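Local coordinates for protein alpha-pyrone synthesis polyketide synthase-like Pks18 (Mycobacterium tuberculosis, PDB 1TED) that probably extends medium- and long-chain aliphatic acyl-CoA starters with malonyl-CoA to make tri- and tetraketide alpha-pyrones, as a homodimeric type III polyketide synthase, at residues Ile307-Ile312 / Phe388-Arg393; Val34-Ala39 / Pro244-Val249; Gly372-Phe377 / Glu384-Asp389; Tyr284-Val289 / Ser323-Gly328; Asn187-His192 / Ile233-Val238. All coordinates share one frame; numbering follows the deposited sequence.

Interaction 1 (Ile307-Ile312 / Phe388-Arg393); sequences IDLWAI and FDIIRR
L309 and I390 meet methyl to methyl, and this is the tight point of the contact. L309 CD1 lies 3.5 Å from I390 CD1, closer than carbons usually pack, and the two side chains cross at about a right angle. The same CD1 is 4.1 Å from CE1 of the F388 ring. A311 adds a looser touch, its CB 4.4 Å from F388 CE2. All four of these residues are buried, and they meet through apolar groups.

The side of R392 is more open, for this residue is partly exposed. Its chain bends at chi2 (-55°), and NH2 comes to 3.7 Å from L309 CD1. I390 CG2 lies over one face of the guanidinium. The charge is met elsewhere, by a salt bridge to E364, while S370 and the carbonyl of M359 bind other nitrogens of the group.

Strand 370-378 runs between strands 310-312 and 382-390. The side chains meet over one face of it, at the edge of the mixed sheet of the thiolase fold, and V355, L356 and M359 of helix 349-361 pack against them.

Interaction 2 (Val34-Ala39 / Pro244-Val249); sequences VIEGLA and PGKVVV
V34 holds CG1 anti to its backbone nitrogen (chi1 170°), and this sets the methyl 3.8 Å from K246 CG. Bends at chi2 (73°), chi3 and chi4 then bring the lysine chain back toward E36. K246 NZ ends 3.5 Å from E36 CB. Its distance to E36 OE2 is 4.2 Å, too long for a salt bridge. A water joins the two groups instead, donating to E36 OE2 and accepting a weak bond from K246 NZ.

The backbones pair as antiparallel strands. I35 and V247 form a hydrogen-bonded pair. I35 N gives a bond of 2.8 Å to V247 O, in the carbonyl plane, and the return bond from V247 N to I35 O is weak. V34 and V248 form the next, non-hydrogen-bonded pair. A second water bridges G245 O and, weakly, I35 O.

On the sheet face of I35 and V247, the two side chains lie side by side and point the same way, with I35 CD1 3.8 Å from V247 CG1. The V249 and I35 side chains cross at about a right angle, meeting through V249 CG2 and I35 CG1. On the other face V34 CG2 meets V248 CG2 at 4.1 Å.

E36 and G37 make a classic beta bulge opposite V232. Strand 32-41 lies between strands 226-236 and 247-256, and L356 of helix 349-361 touches V247.

Interaction 3 (Gly372-Phe377 / Glu384-Asp389); sequences GVAFAF and EGMLFD
This contact is the antiparallel beta hairpin of strands 370-378 and 382-390, part of the central sheet of the thiolase fold. Six backbone hydrogen bonds zip it together, two for each of the pairs G372-F388, A374-M386 and A376-E384. F388 N to G372 O is 2.6 Å, and A376 N to E384 O is 2.7 Å.

The F388 ring folds back over the partner strand. Its CG sits between the backbone N and the carbonyl carbon (chi1 67°), which lays one ring face on G372. G372 CA is 3.8 Å from the ring centroid and 16° off the normal, a CH-pi contact. G372 O lies over the same face nearer the rim, 3.2 Å from F388 CD2. G372 has no side chain, which lets the ring lie directly on the backbone of strand 370-378. The ring also reaches along the strand, with CE2 3.8 Å from A374 CB.

On the opposite sheet face, V373 CG2 meets L387 CD1 at 3.9 Å. F375 and G385 form a non-hydrogen-bonded pair, their CA atoms 3.8 Å apart. The strands come close here, where G385 has no side chain.

The side chain of A376 is about 5 Å from that of C175, the probable nucleophile. E384 OE2 is hydrogen-bonded to S254 OG, and E384 packs with M386 against helix 177-191. V373 and F375 face helix 281-299, and strand 310-312 flanks strand 370-378.

Interaction 4 (Tyr284-Val289 / Ser323-Gly328); sequences YIFSGV and SVRSLG
F286 and R325 lie flat on one another as a stacked cation-pi pair. The guanidinium covers one face of the ring with the planes 7° apart, and R325 CZ is 3.5 Å from the ring centroid. R325 NH2 sits over the F286 CG end, at 3.3 Å, and NH1 lies over CE1 and CZ. The ring is turned to the second helix by CG anti to its backbone nitrogen (chi1 168°), while a bend at chi3 folds the arginine over it. Q322 takes a hydrogen bond from NH2 and helps to fix the rotation of the group.

S326 points toward helix 281-299. Its OG donates to F286 O, but the modelled length of 2.4 Å is doubtful. OG also takes part in a hydrogen bond with A290 N. Deeper in, V289 CB lies 3.3 Å from S326 OG. V289 CG1 meets L327 CD2 at 3.8 Å, the two side chains crossing at about a right angle. I285 CG2 lies 3.4 Å from S323 OG, which is bonded within its own helix to I319 O.

The cation-pi pair lies on the more exposed side, and the aliphatic groups are buried. G328 closes helix 317-327 with a Schellman motif. The short helix segments cross at -35°, and their axes approach to 7.7 Å. Beneath them, I285, V289 and S323 rest on F375 and F377 of strand 370-378, and L327 on W310 of strand 310-312.

Interaction 5 (Asn187-His192 / Ile233-Val238); sequences NYVRAH and IGASQV
Apolar packing carries this contact, and V189 is its centre. The valine points at the strand and lays its two methyls along the strand backbone. CG2 lies 3.5 Å from I233 O and 4.4 Å from I233 CG2. CG1 is turned to A235, 3.3 Å from its CB. The model is too tight around CG1, so the exact fit there is doubtful. A235 CB also touches the helix backbone, at 3.3 Å from V189 O.

Polar bonds run within the helix end or to other parts of the fold. H192 N bonds to Y188 O at 2.8 Å, and H192 ND1 adds a weak bond to the same carbonyl. R190 uses its NE to bind the carbonyl of T31.

The dimer interface is next to the contact: N187, Y188, R190 and H192 pack on N187, A191 and H192 of the second subunit. The C-terminal end of helix 177-191 thus lies between the subunit boundary and the end of strand 226-236. That strand pairs with strand 32-41 through G234 and V34, and with strand 196-204 through I233 and A197.

Four of the five contacts reach the nine-stranded mixed sheet through its strands, and interaction 4 packs on that sheet through a helix pair. Interactions 5, 2 and 3 follow across it, and interaction 1 overlaps interaction 3, reaching over strand 370-378 to strand 310-312. Interactions 1 and 3 share F388 and D389, and their centres are 10 Å apart. Interactions 2 and 5 are 13 Å apart and meet where V34 pairs with G234. Interactions 4 and 5 are the most distant, with centres 32 Å apart. Along the chain, interaction 2 spans interaction 5, while interactions 1 and 4 alternate. Interaction 2 pairs strands 32-41 and 247-256, far apart in sequence, at the middle of the sheet.

Interaction 1 (Ile307-Ile312 / Phe388-Arg393)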
# COMPACT_ATOMS: atom_id res chain seq x y z
N ILE A 307 -8.40 14.94 -27.75
CA ILE A 307 -9.01 13.88 -26.96
C ILE A 307 -10.50 13.53 -27.07
O ILE A 307 -11.36 14.40 -26.99
CB ILE A 307 -8.69 14.13 -25.44
CG1 ILE A 307 -7.17 14.24 -25.24
CG2 ILE A 307 -9.28 13.02 -24.59
CD1 ILE A 307 -6.37 13.03 -25.76
N ASP A 308 -10.78 12.24 -27.28
CA ASP A 308 -12.15 11.71 -27.32
C ASP A 308 -12.23 11.05 -25.95
O ASP A 308 -11.38 10.22 -25.63
CB ASP A 308 -12.32 10.57 -28.33
CG ASP A 308 -11.58 10.79 -29.63
OD1 ASP A 308 -12.03 11.64 -30.44
OD2 ASP A 308 -10.56 10.10 -29.85
N LEU A 309 -13.22 11.37 -25.13
CA LEU A 309 -13.30 10.72 -23.81
C LEU A 309 -12.43 11.33 -22.73
O LEU A 309 -11.20 11.36 -22.81
CB LEU A 309 -12.94 9.22 -23.89
CG LEU A 309 -13.62 8.28 -24.88
CD1 LEU A 309 -13.01 6.89 -24.77
CD2 LEU A 309 -15.11 8.23 -24.61
N TRP A 310 -13.09 11.80 -21.69
CA TRP A 310 -12.43 12.36 -20.55
C TRP A 310 -12.99 11.62 -19.35
O TRP A 310 -14.11 11.86 -18.92
CB TRP A 310 -12.69 13.86 -20.45
CG TRP A 310 -11.92 14.66 -21.47
CD1 TRP A 310 -12.36 15.09 -22.69
CD2 TRP A 310 -10.55 15.08 -21.37
NE1 TRP A 310 -11.35 15.74 -23.35
CE2 TRP A 310 -10.23 15.75 -22.56
CE3 TRP A 310 -9.56 14.95 -20.38
CZ2 TRP A 310 -8.96 16.29 -22.80
CZ3 TRP A 310 -8.30 15.49 -20.62
CH2 TRP A 310 -8.01 16.15 -21.82
N ALA A 311 -12.22 10.66 -18.85
CA ALA A 311 -12.63 9.88 -17.69
C ALA A 311 -12.20 10.64 -16.44
O ALA A 311 -11.18 10.32 -15.80
CB ALA A 311 -11.98 8.48 -17.73
N ILE A 312 -12.98 11.65 -16.11
CA ILE A 312 -12.71 12.48 -14.95
C ILE A 312 -13.28 11.82 -13.71
O ILE A 312 -14.46 11.47 -13.67
CB ILE A 312 -13.36 13.87 -15.11
CG1 ILE A 312 -12.78 14.56 -16.36
CG2 ILE A 312 -13.16 14.70 -13.85
CD1 ILE A 312 -13.44 15.88 -16.70
N PHE A 388 -4.90 6.97 -22.66
CA PHE A 388 -5.24 5.63 -23.10
C PHE A 388 -5.97 5.56 -24.44
O PHE A 388 -6.49 6.57 -24.93
CB PHE A 388 -6.08 4.93 -22.02
CG PHE A 388 -7.43 5.55 -21.80
CD1 PHE A 388 -8.51 5.19 -22.61
CD2 PHE A 388 -7.63 6.49 -20.79
CE1 PHE A 388 -9.78 5.78 -22.42
CE2 PHE A 388 -8.89 7.08 -20.60
CZ PHE A 388 -9.96 6.72 -21.41
N ASP A 389 -6.00 4.37 -25.01
CA ASP A 389 -6.66 4.09 -26.28
C ASP A 389 -7.66 2.94 -26.13
O ASP A 389 -7.34 1.89 -25.57
CB ASP A 389 -5.63 3.70 -27.35
CG ASP A 389 -5.10 4.89 -28.12
OD1 ASP A 389 -5.45 6.05 -27.79
OD2 ASP A 389 -4.32 4.67 -29.08
N ILE A 390 -8.89 3.13 -26.62
CA ILE A 390 -9.89 2.07 -26.59
C ILE A 390 -10.07 1.63 -28.05
O ILE A 390 -10.44 2.43 -28.92
CB ILE A 390 -11.26 2.54 -26.05
CG1 ILE A 390 -11.15 2.99 -24.59
CG2 ILE A 390 -12.28 1.40 -26.14
CD1 ILE A 390 -12.45 3.55 -24.03
N ILE A 391 -9.81 0.36 -28.32
CA ILE A 391 -9.96 -0.14 -29.67
C ILE A 391 -11.42 -0.41 -30.00
O ILE A 391 -12.10 -1.18 -29.30
CB ILE A 391 -9.10 -1.40 -29.88
CG1 ILE A 391 -7.64 -1.07 -29.57
CG2 ILE A 391 -9.26 -1.90 -31.31
CD1 ILE A 391 -6.66 -2.09 -30.03
N ARG A 392 -11.91 0.24 -31.05
CA ARG A 392 -13.30 0.07 -31.46
C ARG A 392 -13.37 -1.03 -32.51
O ARG A 392 -14.29 -1.85 -32.50
CB ARG A 392 -13.85 1.38 -32.01
CG ARG A 392 -13.72 2.55 -31.04
CD ARG A 392 -14.36 2.24 -29.69
NE ARG A 392 -14.38 3.43 -28.83
CZ ARG A 392 -14.97 3.49 -27.64
NH1 ARG A 392 -15.59 2.43 -27.13
NH2 ARG A 392 -14.95 4.63 -26.96
N ARG A 393 -12.40 -1.04 -33.42
CA ARG A 393 -12.32 -2.05 -34.47
C ARG A 393 -10.90 -2.12 -35.05
O ARG A 393 -10.16 -1.13 -34.90
CB ARG A 393 -13.33 -1.75 -35.59
CG ARG A 393 -13.26 -0.36 -36.16
CD ARG A 393 -14.20 -0.22 -37.35
NE ARG A 393 -13.83 0.95 -38.15
CZ ARG A 393 -14.16 2.20 -37.85
NH1 ARG A 393 -14.88 2.46 -36.77
NH2 ARG A 393 -13.72 3.19 -38.62
OXT ARG A 393 -10.55 -3.17 -35.65

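Interaction 2 (Val34-Ala39 / Pro244-Val249)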
# COMPACT_ATOMS: atom_id res chain seq x y z
N VAL A 34 -1.80 -3.45 -21.53
CA VAL A 34 -3.17 -3.44 -22.01
C VAL A 34 -4.15 -3.99 -20.97
O VAL A 34 -3.90 -5.01 -20.35
CB VAL A 34 -3.28 -4.31 -23.31
CG1 VAL A 34 -4.74 -4.52 -23.71
CG2 VAL A 34 -2.51 -3.63 -24.43
N ILE A 35 -5.26 -3.27 -20.77
CA ILE A 35 -6.29 -3.73 -19.85
C ILE A 35 -7.05 -4.73 -20.71
O ILE A 35 -7.73 -4.35 -21.65
CB ILE A 35 -7.26 -2.60 -19.45
CG1 ILE A 35 -6.52 -1.56 -18.61
CG2 ILE A 35 -8.45 -3.18 -18.70
CD1 ILE A 35 -7.29 -0.25 -18.45
N GLU A 36 -6.90 -6.01 -20.40
CA GLU A 36 -7.52 -7.05 -21.19
C GLU A 36 -8.85 -7.54 -20.62
O GLU A 36 -9.65 -8.16 -21.32
CB GLU A 36 -6.51 -8.19 -21.36
CG GLU A 36 -5.16 -7.62 -21.77
CD GLU A 36 -4.18 -8.62 -22.33
OE1 GLU A 36 -3.85 -9.60 -21.62
OE2 GLU A 36 -3.72 -8.43 -23.48
N GLY A 37 -9.07 -7.23 -19.35
CA GLY A 37 -10.30 -7.62 -18.70
C GLY A 37 -10.70 -6.52 -17.74
O GLY A 37 -9.84 -5.89 -17.13
N LEU A 38 -12.00 -6.28 -17.61
CA LEU A 38 -12.51 -5.25 -16.73
C LEU A 38 -13.91 -5.61 -16.23
O LEU A 38 -14.81 -5.88 -17.02
CB LEU A 38 -12.56 -3.91 -17.48
CG LEU A 38 -13.03 -2.63 -16.77
CD1 LEU A 38 -12.73 -1.45 -17.66
CD2 LEU A 38 -14.53 -2.68 -16.47
N ALA A 39 -14.08 -5.59 -14.91
CA ALA A 39 -15.36 -5.91 -14.31
C ALA A 39 -15.73 -4.87 -13.27
O ALA A 39 -14.87 -4.22 -12.67
CB ALA A 39 -15.33 -7.29 -13.67
N PRO A 244 -11.48 -5.46 -30.42
CA PRO A 244 -12.34 -4.38 -29.92
C PRO A 244 -12.61 -4.51 -28.42
O PRO A 244 -12.81 -5.61 -27.90
CB PRO A 244 -13.60 -4.54 -30.77
CG PRO A 244 -13.05 -4.96 -32.08
CD PRO A 244 -12.03 -6.02 -31.67
N GLY A 245 -12.60 -3.37 -27.73
CA GLY A 245 -12.83 -3.38 -26.30
C GLY A 245 -11.55 -3.31 -25.49
O GLY A 245 -11.58 -2.87 -24.34
N LYS A 246 -10.43 -3.73 -26.07
CA LYS A 246 -9.16 -3.68 -25.36
C LYS A 246 -8.74 -2.23 -25.12
O LYS A 246 -8.99 -1.35 -25.95
CB LYS A 246 -8.07 -4.43 -26.14
CG LYS A 246 -7.74 -5.83 -25.59
CD LYS A 246 -8.84 -6.84 -25.90
CE LYS A 246 -9.02 -7.91 -24.81
NZ LYS A 246 -7.80 -8.74 -24.52
N VAL A 247 -8.11 -1.99 -23.98
CA VAL A 247 -7.69 -0.64 -23.62
C VAL A 247 -6.18 -0.57 -23.45
O VAL A 247 -5.63 -1.22 -22.57
CB VAL A 247 -8.35 -0.19 -22.30
CG1 VAL A 247 -7.89 1.20 -21.92
CG2 VAL A 247 -9.86 -0.22 -22.44
N VAL A 248 -5.52 0.23 -24.28
CA VAL A 248 -4.07 0.38 -24.20
C VAL A 248 -3.68 1.50 -23.22
O VAL A 248 -4.16 2.63 -23.32
CB VAL A 248 -3.45 0.72 -25.59
CG1 VAL A 248 -1.93 0.83 -25.49
CG2 VAL A 248 -3.83 -0.35 -26.60
N VAL A 249 -2.82 1.17 -22.25
CA VAL A 249 -2.36 2.17 -21.30
C VAL A 249 -1.09 2.77 -21.90
O VAL A 249 0.02 2.25 -21.72
CB VAL A 249 -2.07 1.55 -19.90
CG1 VAL A 249 -1.64 2.64 -18.92
CG2 VAL A 249 -3.33 0.87 -19.36
O HOH W 1 -11.08 -4.75 -21.84
O HOH W 2 -4.94 -8.24 -26.02

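Interaction 3 (Gly372-Phe377 / Glu384-Asp389)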
# COMPACT_ATOMS: atom_id res chain seq x y z
N GLY A 372 -8.25 8.59 -24.97
CA GLY A 372 -8.76 9.28 -23.80
C GLY A 372 -7.76 9.51 -22.69
O GLY A 372 -6.68 8.92 -22.66
N VAL A 373 -8.14 10.41 -21.79
CA VAL A 373 -7.32 10.74 -20.64
C VAL A 373 -8.19 10.53 -19.41
O VAL A 373 -9.36 10.95 -19.37
CB VAL A 373 -6.87 12.21 -20.63
CG1 VAL A 373 -6.12 12.50 -19.33
CG2 VAL A 373 -5.99 12.53 -21.87
N ALA A 374 -7.64 9.85 -18.42
CA ALA A 374 -8.36 9.62 -17.18
C ALA A 374 -7.50 10.20 -16.07
O ALA A 374 -6.27 10.19 -16.15
CB ALA A 374 -8.58 8.14 -16.96
N PHE A 375 -8.15 10.75 -15.05
CA PHE A 375 -7.41 11.27 -13.91
C PHE A 375 -8.31 11.39 -12.70
O PHE A 375 -9.52 11.49 -12.82
CB PHE A 375 -6.73 12.62 -14.23
CG PHE A 375 -7.68 13.71 -14.65
CD1 PHE A 375 -8.47 14.36 -13.72
CD2 PHE A 375 -7.75 14.11 -15.98
CE1 PHE A 375 -9.32 15.39 -14.11
CE2 PHE A 375 -8.60 15.13 -16.37
CZ PHE A 375 -9.38 15.77 -15.44
N ALA A 376 -7.68 11.35 -11.53
CA ALA A 376 -8.37 11.46 -10.26
C ALA A 376 -7.44 12.21 -9.32
O ALA A 376 -6.31 12.53 -9.69
CB ALA A 376 -8.69 10.08 -9.72
N PHE A 377 -7.93 12.47 -8.11
CA PHE A 377 -7.15 13.22 -7.13
C PHE A 377 -6.88 12.47 -5.84
O PHE A 377 -7.79 12.00 -5.17
CB PHE A 377 -7.87 14.55 -6.85
CG PHE A 377 -8.15 15.34 -8.09
CD1 PHE A 377 -7.13 16.04 -8.72
CD2 PHE A 377 -9.41 15.31 -8.68
CE1 PHE A 377 -7.36 16.70 -9.93
CE2 PHE A 377 -9.66 15.96 -9.89
CZ PHE A 377 -8.63 16.65 -10.52
N GLU A 384 -3.52 12.18 -10.42
CA GLU A 384 -3.13 10.86 -10.86
C GLU A 384 -3.93 10.55 -12.12
O GLU A 384 -5.14 10.75 -12.14
CB GLU A 384 -3.45 9.86 -9.75
CG GLU A 384 -2.41 8.78 -9.56
CD GLU A 384 -1.12 9.31 -8.99
OE1 GLU A 384 -1.03 9.50 -7.76
OE2 GLU A 384 -0.18 9.54 -9.79
N GLY A 385 -3.27 10.07 -13.16
CA GLY A 385 -3.99 9.77 -14.38
C GLY A 385 -3.23 8.99 -15.43
O GLY A 385 -2.11 8.50 -15.19
N MET A 386 -3.84 8.86 -16.61
CA MET A 386 -3.23 8.13 -17.71
C MET A 386 -3.81 8.53 -19.06
O MET A 386 -4.93 9.03 -19.13
CB MET A 386 -3.47 6.62 -17.52
CG MET A 386 -4.89 6.16 -17.86
SD MET A 386 -5.11 4.34 -17.95
CE MET A 386 -6.83 4.16 -17.60
N LEU A 387 -3.03 8.33 -20.12
CA LEU A 387 -3.47 8.58 -21.48
C LEU A 387 -3.79 7.16 -21.95
O LEU A 387 -3.03 6.24 -21.66
CB LEU A 387 -2.34 9.16 -22.36
CG LEU A 387 -2.65 9.23 -23.87
CD1 LEU A 387 -3.78 10.22 -24.13
CD2 LEU A 387 -1.42 9.67 -24.65
N PHE A 388 -4.90 6.97 -22.66
CA PHE A 388 -5.24 5.63 -23.10
C PHE A 388 -5.97 5.56 -24.44
O PHE A 388 -6.49 6.57 -24.93
CB PHE A 388 -6.08 4.93 -22.02
CG PHE A 388 -7.43 5.55 -21.80
CD1 PHE A 388 -8.51 5.19 -22.61
CD2 PHE A 388 -7.63 6.49 -20.79
CE1 PHE A 388 -9.78 5.78 -22.42
CE2 PHE A 388 -8.89 7.08 -20.60
CZ PHE A 388 -9.96 6.72 -21.41
N ASP A 389 -6.00 4.37 -25.01
CA ASP A 389 -6.66 4.09 -26.28
C ASP A 389 -7.66 2.94 -26.13
O ASP A 389 -7.34 1.89 -25.57
CB ASP A 389 -5.63 3.70 -27.35
CG ASP A 389 -5.10 4.89 -28.12
OD1 ASP A 389 -5.45 6.05 -27.79
OD2 ASP A 389 -4.32 4.67 -29.08

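Interaction 4 (Tyr284-Val289 / Ser323-Gly328)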
# COMPACT_ATOMS: atom_id res chain seq x y z
N TYR A 284 -7.96 23.99 -6.21
CA TYR A 284 -6.70 23.27 -6.47
C TYR A 284 -6.86 22.45 -7.75
O TYR A 284 -5.93 22.30 -8.54
CB TYR A 284 -6.35 22.32 -5.32
CG TYR A 284 -6.14 22.98 -3.98
CD1 TYR A 284 -5.56 24.25 -3.88
CD2 TYR A 284 -6.46 22.31 -2.80
CE1 TYR A 284 -5.30 24.83 -2.64
CE2 TYR A 284 -6.20 22.88 -1.56
CZ TYR A 284 -5.62 24.13 -1.48
OH TYR A 284 -5.34 24.67 -0.24
N ILE A 285 -8.06 21.90 -7.92
CA ILE A 285 -8.38 21.10 -9.09
C ILE A 285 -8.34 21.95 -10.35
O ILE A 285 -7.69 21.58 -11.32
CB ILE A 285 -9.78 20.47 -8.95
CG1 ILE A 285 -9.77 19.43 -7.82
CG2 ILE A 285 -10.21 19.83 -10.27
CD1 ILE A 285 -11.14 18.89 -7.47
N PHE A 286 -9.03 23.08 -10.33
CA PHE A 286 -9.08 23.96 -11.49
C PHE A 286 -7.72 24.41 -11.99
O PHE A 286 -7.44 24.38 -13.19
CB PHE A 286 -9.90 25.21 -11.20
CG PHE A 286 -9.75 26.27 -12.25
CD1 PHE A 286 -10.32 26.10 -13.51
CD2 PHE A 286 -9.01 27.42 -11.99
CE1 PHE A 286 -10.15 27.06 -14.51
CE2 PHE A 286 -8.83 28.40 -12.98
CZ PHE A 286 -9.40 28.22 -14.24
N SER A 287 -6.87 24.86 -11.08
CA SER A 287 -5.56 25.35 -11.49
C SER A 287 -4.51 24.26 -11.60
O SER A 287 -3.41 24.50 -12.12
CB SER A 287 -5.09 26.45 -10.53
OG SER A 287 -4.94 25.95 -9.22
N GLY A 288 -4.85 23.05 -11.16
CA GLY A 288 -3.91 21.96 -11.23
C GLY A 288 -4.08 21.05 -12.43
O GLY A 288 -3.10 20.54 -12.96
N VAL A 289 -5.32 20.85 -12.87
CA VAL A 289 -5.59 19.96 -13.99
C VAL A 289 -4.97 20.39 -15.33
O VAL A 289 -4.07 19.72 -15.83
CB VAL A 289 -7.12 19.74 -14.15
CG1 VAL A 289 -7.41 18.86 -15.35
CG2 VAL A 289 -7.66 19.09 -12.90
N SER A 323 -12.78 20.35 -13.08
CA SER A 323 -11.89 19.60 -13.97
C SER A 323 -12.21 20.01 -15.40
O SER A 323 -11.30 20.24 -16.20
CB SER A 323 -12.08 18.09 -13.80
OG SER A 323 -11.55 17.64 -12.55
N VAL A 324 -13.49 20.10 -15.72
CA VAL A 324 -13.91 20.48 -17.06
C VAL A 324 -13.56 21.94 -17.40
O VAL A 324 -13.13 22.24 -18.52
CB VAL A 324 -15.44 20.25 -17.25
CG1 VAL A 324 -15.92 20.90 -18.54
CG2 VAL A 324 -15.73 18.75 -17.29
N ARG A 325 -13.73 22.84 -16.43
CA ARG A 325 -13.41 24.24 -16.69
C ARG A 325 -11.91 24.39 -16.91
O ARG A 325 -11.47 25.06 -17.85
CB ARG A 325 -13.87 25.13 -15.52
CG ARG A 325 -13.73 26.62 -15.80
CD ARG A 325 -14.43 27.46 -14.76
NE ARG A 325 -13.85 27.31 -13.44
CZ ARG A 325 -12.99 28.17 -12.90
NH1 ARG A 325 -12.61 29.25 -13.57
NH2 ARG A 325 -12.51 27.94 -11.68
N SER A 326 -11.13 23.73 -16.06
CA SER A 326 -9.68 23.77 -16.14
C SER A 326 -9.22 23.40 -17.55
O SER A 326 -8.33 24.04 -18.11
CB SER A 326 -9.07 22.79 -15.11
OG SER A 326 -7.66 22.91 -15.02
N LEU A 327 -9.84 22.38 -18.12
CA LEU A 327 -9.50 21.92 -19.46
C LEU A 327 -10.10 22.78 -20.58
O LEU A 327 -9.66 22.70 -21.72
CB LEU A 327 -9.96 20.47 -19.65
CG LEU A 327 -9.35 19.41 -18.73
CD1 LEU A 327 -10.19 18.13 -18.81
CD2 LEU A 327 -7.91 19.15 -19.14
N GLY A 328 -11.11 23.58 -20.25
CA GLY A 328 -11.75 24.41 -21.26
C GLY A 328 -12.49 23.55 -22.29
O GLY A 328 -12.54 23.88 -23.48

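Interaction 5 (Asn187-His192 / Ile233-Val238)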
# COMPACT_ATOMS: atom_id res chain seq x y z
N ASN A 187 4.17 -1.90 -14.65
CA ASN A 187 5.60 -2.16 -14.60
C ASN A 187 5.86 -3.66 -14.54
O ASN A 187 6.73 -4.18 -15.24
CB ASN A 187 6.23 -1.47 -13.38
CG ASN A 187 6.04 0.05 -13.37
OD1 ASN A 187 6.05 0.70 -14.42
ND2 ASN A 187 5.88 0.61 -12.19
N TYR A 188 5.09 -4.37 -13.71
CA TYR A 188 5.25 -5.81 -13.55
C TYR A 188 5.13 -6.55 -14.87
O TYR A 188 6.01 -7.31 -15.26
CB TYR A 188 4.21 -6.36 -12.57
CG TYR A 188 4.23 -7.87 -12.49
CD1 TYR A 188 5.17 -8.55 -11.72
CD2 TYR A 188 3.33 -8.63 -13.25
CE1 TYR A 188 5.23 -9.95 -11.70
CE2 TYR A 188 3.38 -10.02 -13.24
CZ TYR A 188 4.33 -10.67 -12.47
OH TYR A 188 4.36 -12.04 -12.48
N VAL A 189 4.03 -6.29 -15.56
CA VAL A 189 3.72 -6.93 -16.82
C VAL A 189 4.74 -6.63 -17.93
O VAL A 189 5.07 -7.50 -18.73
CB VAL A 189 2.28 -6.54 -17.23
CG1 VAL A 189 2.18 -6.30 -18.70
CG2 VAL A 189 1.31 -7.63 -16.79
N ARG A 190 5.25 -5.40 -17.97
CA ARG A 190 6.21 -5.05 -19.00
C ARG A 190 7.59 -5.61 -18.66
O ARG A 190 8.42 -5.83 -19.54
CB ARG A 190 6.25 -3.53 -19.18
CG ARG A 190 4.88 -2.96 -19.61
CD ARG A 190 4.86 -1.45 -19.76
NE ARG A 190 5.73 -1.00 -20.84
CZ ARG A 190 6.89 -0.38 -20.65
NH1 ARG A 190 7.31 -0.13 -19.42
NH2 ARG A 190 7.63 -0.03 -21.69
N ALA A 191 7.83 -5.87 -17.38
CA ALA A 191 9.10 -6.44 -16.94
C ALA A 191 9.07 -7.96 -17.14
O ALA A 191 10.10 -8.56 -17.46
CB ALA A 191 9.35 -6.10 -15.48
N HIS A 192 7.91 -8.57 -16.94
CA HIS A 192 7.71 -10.01 -17.13
C HIS A 192 6.55 -10.20 -18.12
O HIS A 192 5.42 -10.51 -17.73
CB HIS A 192 7.37 -10.70 -15.81
CG HIS A 192 8.25 -10.28 -14.67
ND1 HIS A 192 7.88 -9.30 -13.77
CD2 HIS A 192 9.49 -10.67 -14.31
CE1 HIS A 192 8.86 -9.11 -12.91
NE2 HIS A 192 9.85 -9.93 -13.21
N ILE A 233 -4.41 -7.03 -16.30
CA ILE A 233 -3.38 -6.43 -17.15
C ILE A 233 -2.42 -7.45 -17.76
O ILE A 233 -2.10 -8.47 -17.14
CB ILE A 233 -2.55 -5.41 -16.33
CG1 ILE A 233 -3.48 -4.56 -15.46
CG2 ILE A 233 -1.72 -4.54 -17.25
CD1 ILE A 233 -4.59 -3.84 -16.23
N GLY A 234 -1.97 -7.16 -18.97
CA GLY A 234 -1.03 -8.02 -19.65
C GLY A 234 -0.16 -7.18 -20.57
O GLY A 234 -0.53 -6.06 -20.93
N ALA A 235 1.00 -7.70 -20.94
CA ALA A 235 1.91 -7.00 -21.83
C ALA A 235 1.55 -7.39 -23.25
O ALA A 235 1.10 -8.52 -23.49
CB ALA A 235 3.36 -7.39 -21.53
N SER A 236 1.72 -6.48 -24.19
CA SER A 236 1.38 -6.75 -25.58
C SER A 236 2.39 -6.10 -26.52
O SER A 236 2.86 -4.99 -26.26
CB SER A 236 -0.03 -6.23 -25.87
OG SER A 236 -0.33 -6.28 -27.25
N GLN A 237 2.71 -6.80 -27.61
CA GLN A 237 3.66 -6.32 -28.62
C GLN A 237 2.96 -5.32 -29.56
O GLN A 237 1.94 -5.64 -30.16
CB GLN A 237 4.21 -7.52 -29.40
CG GLN A 237 5.49 -7.27 -30.19
CD GLN A 237 5.26 -6.54 -31.52
OE1 GLN A 237 4.51 -7.01 -32.38
NE2 GLN A 237 5.92 -5.40 -31.69
N VAL A 238 3.53 -4.13 -29.68
CA VAL A 238 2.96 -3.06 -30.49
C VAL A 238 2.40 -3.36 -31.88
O VAL A 238 1.57 -2.58 -32.39
CB VAL A 238 3.95 -1.87 -30.61
CG1 VAL A 238 4.21 -1.30 -29.24
CG2 VAL A 238 5.25 -2.32 -31.27